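Long-range contact in hypothetical protein ylbA (Escherichia coli, PDB 1RC6), which catalyses the manganese-dependent hydrolysis of (S)-ureidoglycine to (S)-ureidoglycolate and ammonia, a step in the breakdown of allantoin: residues 194-208 with 224-238. Residues are numbered along the deposited sequence; the frame is centred on the assembly and turned at random.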
# COMPACT_ATOMS: atom_id res chain seq x y z
N TYR A 194 -14.17 -8.18 7.75
CA TYR A 194 -13.81 -6.78 7.89
C TYR A 194 -14.99 -5.87 7.58
O TYR A 194 -15.80 -6.17 6.70
CB TYR A 194 -12.62 -6.47 6.97
CG TYR A 194 -12.25 -5.00 6.82
CD1 TYR A 194 -12.53 -4.30 5.64
CD2 TYR A 194 -11.59 -4.31 7.85
CE1 TYR A 194 -12.15 -2.95 5.48
CE2 TYR A 194 -11.21 -2.97 7.70
CZ TYR A 194 -11.49 -2.30 6.52
OH TYR A 194 -11.12 -0.99 6.37
N ILE A 195 -15.09 -4.77 8.33
CA ILE A 195 -16.14 -3.76 8.15
C ILE A 195 -15.64 -2.45 8.76
O ILE A 195 -14.82 -2.47 9.68
CB ILE A 195 -17.49 -4.15 8.85
CG1 ILE A 195 -17.24 -4.68 10.27
CG2 ILE A 195 -18.25 -5.17 8.01
CD1 ILE A 195 -16.72 -6.11 10.33
N GLU A 196 -16.13 -1.32 8.26
CA GLU A 196 -15.71 -0.02 8.79
C GLU A 196 -16.31 1.16 8.02
O GLU A 196 -16.64 1.06 6.84
CB GLU A 196 -14.18 0.10 8.77
CG GLU A 196 -13.64 1.16 9.72
CD GLU A 196 -12.25 1.66 9.35
OE1 GLU A 196 -11.37 0.83 9.07
OE2 GLU A 196 -12.04 2.89 9.34
N THR A 197 -16.44 2.28 8.72
CA THR A 197 -16.95 3.53 8.15
C THR A 197 -15.90 4.55 8.55
O THR A 197 -15.34 4.47 9.64
CB THR A 197 -18.30 3.90 8.76
OG1 THR A 197 -19.19 2.77 8.63
CG2 THR A 197 -18.91 5.10 8.04
N HIS A 198 -15.62 5.53 7.69
CA HIS A 198 -14.55 6.46 8.02
C HIS A 198 -14.45 7.74 7.21
O HIS A 198 -14.80 7.77 6.03
CB HIS A 198 -13.24 5.69 7.88
CG HIS A 198 -13.21 4.83 6.65
ND1 HIS A 198 -13.12 5.35 5.38
CD2 HIS A 198 -13.34 3.49 6.50
CE1 HIS A 198 -13.20 4.37 4.50
NE2 HIS A 198 -13.34 3.23 5.15
N VAL A 199 -13.96 8.79 7.86
CA VAL A 199 -13.74 10.08 7.22
C VAL A 199 -12.41 9.95 6.46
O VAL A 199 -12.18 10.63 5.46
CB VAL A 199 -13.62 11.23 8.26
CG1 VAL A 199 -13.06 12.49 7.60
CG2 VAL A 199 -14.97 11.52 8.88
N GLN A 200 -11.54 9.06 6.95
CA GLN A 200 -10.24 8.85 6.33
C GLN A 200 -10.28 7.87 5.17
O GLN A 200 -10.98 6.85 5.21
CB GLN A 200 -9.22 8.34 7.37
CG GLN A 200 -9.68 8.32 8.83
CD GLN A 200 -10.63 7.17 9.14
OE1 GLN A 200 -10.31 6.00 8.89
NE2 GLN A 200 -11.79 7.50 9.69
N GLU A 201 -9.53 8.20 4.13
CA GLU A 201 -9.43 7.36 2.93
C GLU A 201 -8.64 6.10 3.27
O GLU A 201 -8.07 5.97 4.35
CB GLU A 201 -8.67 8.10 1.83
CG GLU A 201 -9.11 9.52 1.59
CD GLU A 201 -7.96 10.39 1.11
OE1 GLU A 201 -8.23 11.48 0.56
OE2 GLU A 201 -6.79 10.00 1.30
N HIS A 202 -8.60 5.18 2.32
CA HIS A 202 -7.85 3.95 2.49
C HIS A 202 -7.41 3.50 1.11
O HIS A 202 -8.09 3.74 0.12
CB HIS A 202 -8.71 2.85 3.14
CG HIS A 202 -8.98 3.07 4.59
ND1 HIS A 202 -7.98 3.33 5.50
CD2 HIS A 202 -10.14 3.08 5.29
CE1 HIS A 202 -8.51 3.49 6.70
NE2 HIS A 202 -9.82 3.34 6.60
N GLY A 203 -6.25 2.86 1.06
CA GLY A 203 -5.74 2.34 -0.19
C GLY A 203 -5.34 0.92 0.14
O GLY A 203 -4.42 0.72 0.92
N ALA A 204 -6.03 -0.07 -0.40
CA ALA A 204 -5.67 -1.43 -0.07
C ALA A 204 -5.25 -2.23 -1.27
O ALA A 204 -5.83 -2.12 -2.35
CB ALA A 204 -6.81 -2.11 0.63
N TYR A 205 -4.21 -3.03 -1.08
CA TYR A 205 -3.70 -3.92 -2.11
C TYR A 205 -3.83 -5.31 -1.51
O TYR A 205 -3.27 -5.58 -0.45
CB TYR A 205 -2.24 -3.63 -2.41
CG TYR A 205 -1.65 -4.58 -3.43
CD1 TYR A 205 -1.95 -4.44 -4.79
CD2 TYR A 205 -0.80 -5.61 -3.05
CE1 TYR A 205 -1.41 -5.31 -5.74
CE2 TYR A 205 -0.25 -6.49 -3.99
CZ TYR A 205 -0.56 -6.33 -5.34
OH TYR A 205 -0.02 -7.19 -6.28
N ILE A 206 -4.56 -6.18 -2.19
CA ILE A 206 -4.76 -7.54 -1.72
C ILE A 206 -3.49 -8.34 -1.88
O ILE A 206 -3.08 -8.65 -3.00
CB ILE A 206 -5.86 -8.23 -2.49
CG1 ILE A 206 -7.11 -7.34 -2.49
CG2 ILE A 206 -6.15 -9.59 -1.88
CD1 ILE A 206 -7.64 -7.05 -1.11
N LEU A 207 -2.87 -8.67 -0.75
CA LEU A 207 -1.61 -9.41 -0.73
C LEU A 207 -1.72 -10.89 -1.05
O LEU A 207 -0.83 -11.46 -1.69
CB LEU A 207 -0.94 -9.25 0.63
CG LEU A 207 -0.37 -7.87 0.89
CD1 LEU A 207 0.16 -7.80 2.31
CD2 LEU A 207 0.74 -7.60 -0.12
N SER A 208 -2.80 -11.51 -0.60
CA SER A 208 -2.96 -12.93 -0.86
C SER A 208 -4.36 -13.41 -0.56
O SER A 208 -5.18 -12.70 0.02
CB SER A 208 -1.98 -13.74 -0.01
OG SER A 208 -2.40 -13.75 1.35
N LYS A 224 -5.98 -11.61 -4.68
CA LYS A 224 -4.57 -11.26 -4.72
C LYS A 224 -4.29 -10.48 -5.99
O LYS A 224 -4.66 -10.90 -7.08
CB LYS A 224 -3.74 -12.54 -4.68
CG LYS A 224 -2.26 -12.38 -4.90
CD LYS A 224 -1.55 -13.63 -4.38
CE LYS A 224 -0.10 -13.67 -4.80
NZ LYS A 224 0.04 -13.88 -6.28
N GLY A 225 -3.64 -9.32 -5.84
CA GLY A 225 -3.32 -8.49 -6.99
C GLY A 225 -4.26 -7.31 -7.18
O GLY A 225 -3.92 -6.34 -7.86
N ASP A 226 -5.45 -7.39 -6.60
CA ASP A 226 -6.42 -6.31 -6.72
C ASP A 226 -6.06 -5.14 -5.82
O ASP A 226 -5.38 -5.31 -4.81
CB ASP A 226 -7.82 -6.79 -6.33
CG ASP A 226 -8.46 -7.70 -7.37
OD1 ASP A 226 -9.58 -8.18 -7.11
OD2 ASP A 226 -7.84 -7.92 -8.44
N TYR A 227 -6.52 -3.95 -6.20
CA TYR A 227 -6.27 -2.76 -5.42
C TYR A 227 -7.59 -2.07 -5.20
O TYR A 227 -8.41 -2.01 -6.10
CB TYR A 227 -5.34 -1.79 -6.15
CG TYR A 227 -5.12 -0.52 -5.37
CD1 TYR A 227 -4.26 -0.48 -4.28
CD2 TYR A 227 -5.83 0.64 -5.69
CE1 TYR A 227 -4.11 0.68 -3.51
CE2 TYR A 227 -5.70 1.81 -4.94
CZ TYR A 227 -4.84 1.82 -3.86
OH TYR A 227 -4.71 2.98 -3.13
N ILE A 228 -7.79 -1.52 -4.01
CA ILE A 228 -9.05 -0.87 -3.74
C ILE A 228 -8.89 0.49 -3.08
O ILE A 228 -8.19 0.62 -2.08
CB ILE A 228 -9.90 -1.72 -2.79
CG1 ILE A 228 -9.94 -3.16 -3.29
CG2 ILE A 228 -11.30 -1.14 -2.69
CD1 ILE A 228 -10.59 -4.10 -2.32
N PHE A 229 -9.55 1.49 -3.65
CA PHE A 229 -9.51 2.83 -3.08
C PHE A 229 -10.83 3.12 -2.37
O PHE A 229 -11.86 3.27 -3.01
CB PHE A 229 -9.30 3.90 -4.14
CG PHE A 229 -9.48 5.29 -3.62
CD1 PHE A 229 -10.52 6.09 -4.08
CD2 PHE A 229 -8.63 5.79 -2.63
CE1 PHE A 229 -10.71 7.38 -3.56
CE2 PHE A 229 -8.81 7.06 -2.10
CZ PHE A 229 -9.84 7.87 -2.57
N MET A 230 -10.78 3.21 -1.05
CA MET A 230 -11.95 3.49 -0.24
C MET A 230 -11.90 4.98 0.12
O MET A 230 -11.09 5.39 0.96
CB MET A 230 -11.90 2.64 1.03
CG MET A 230 -11.76 1.13 0.79
SD MET A 230 -11.27 0.25 2.32
CE MET A 230 -10.54 -1.25 1.67
N GLY A 231 -12.75 5.77 -0.52
CA GLY A 231 -12.75 7.20 -0.26
C GLY A 231 -13.25 7.65 1.10
O GLY A 231 -13.71 6.86 1.92
N ALA A 232 -13.15 8.96 1.35
CA ALA A 232 -13.59 9.54 2.61
C ALA A 232 -15.12 9.48 2.73
O ALA A 232 -15.85 9.87 1.81
CB ALA A 232 -13.10 10.98 2.71
N TYR A 233 -15.58 8.99 3.88
CA TYR A 233 -17.00 8.86 4.15
C TYR A 233 -17.59 7.71 3.34
O TYR A 233 -18.52 7.91 2.57
CB TYR A 233 -17.73 10.15 3.83
CG TYR A 233 -17.29 11.35 4.64
CD1 TYR A 233 -17.72 11.54 5.95
CD2 TYR A 233 -16.46 12.31 4.07
CE1 TYR A 233 -17.35 12.67 6.68
CE2 TYR A 233 -16.07 13.44 4.78
CZ TYR A 233 -16.51 13.62 6.09
OH TYR A 233 -16.11 14.76 6.76
N SER A 234 -17.05 6.52 3.51
CA SER A 234 -17.54 5.34 2.80
C SER A 234 -17.61 4.16 3.76
O SER A 234 -16.92 4.14 4.78
CB SER A 234 -16.61 5.01 1.62
OG SER A 234 -15.29 4.69 2.05
N LEU A 235 -18.45 3.17 3.45
CA LEU A 235 -18.58 1.99 4.30
C LEU A 235 -18.00 0.75 3.63
O LEU A 235 -18.43 0.37 2.54
CB LEU A 235 -20.04 1.72 4.67
CG LEU A 235 -20.32 0.30 5.20
CD1 LEU A 235 -19.38 -0.06 6.35
CD2 LEU A 235 -21.76 0.22 5.66
N GLN A 236 -17.05 0.11 4.31
CA GLN A 236 -16.39 -1.07 3.79
C GLN A 236 -16.82 -2.34 4.52
O GLN A 236 -17.43 -2.29 5.58
CB GLN A 236 -14.87 -0.91 3.90
CG GLN A 236 -14.37 0.51 3.65
CD GLN A 236 -14.62 1.00 2.23
OE1 GLN A 236 -14.44 2.18 1.93
NE2 GLN A 236 -15.02 0.09 1.35
N ALA A 237 -16.47 -3.48 3.94
CA ALA A 237 -16.80 -4.78 4.52
C ALA A 237 -16.26 -5.88 3.62
O ALA A 237 -16.33 -5.78 2.39
CB ALA A 237 -18.30 -4.91 4.68
N GLY A 238 -15.71 -6.93 4.22
CA GLY A 238 -15.17 -8.02 3.42
C GLY A 238 -14.94 -9.24 4.28
O GLY A 238 -14.98 -9.16 5.50
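The imidazole of His198 has Ser234 O over one face and, on the opposite face, CD2 of His202, while its rim meets Gln236, whose CG lies 3.3 Å from His198 NE2. The amide of Gln236 is modelled near the plane of that ring, though its oxygen is less surely placed. The Tyr194 ring runs alongside the Gln236 side chain, its CE1 3.7 Å from Gln236 CB. His202 carries OE2 of Glu196 in plane at its edge; its ND1 is bonded to Ser252 O, which fixes the ring's rotation. The long, unbranched Met230 reaches past His202, SD 3.7 Å from His202 CB and CE 4.0 Å from the small Ala204 CB.

The opposite surface of strands 202-208 and 227-230 is aromatic. With CG anti to the backbone N (chi1 177°), the Tyr227 ring lies across the neighbouring strand and sets its OH 3.2 Å from Gly203 CA, where the lack of a side chain makes room. The same hydroxyl bonds Ser51 and Asp61, so a phenylalanine here would probably leave those two without their shared hydroxyl partner and lose the closest touch on Gly203. Antiparallel pairing holds the frame, as in Ala204 N to Ile228 O (2.8 Å, 174°) and Gln236 N to Glu196 O (2.7 Å).

Two antiparallel strand pairs, from different sheets and joined by turns, thus bring Glu196, His198, His202 and Gln236 together on their inner faces, consistent with the manganese site of a cupin beta-barrel.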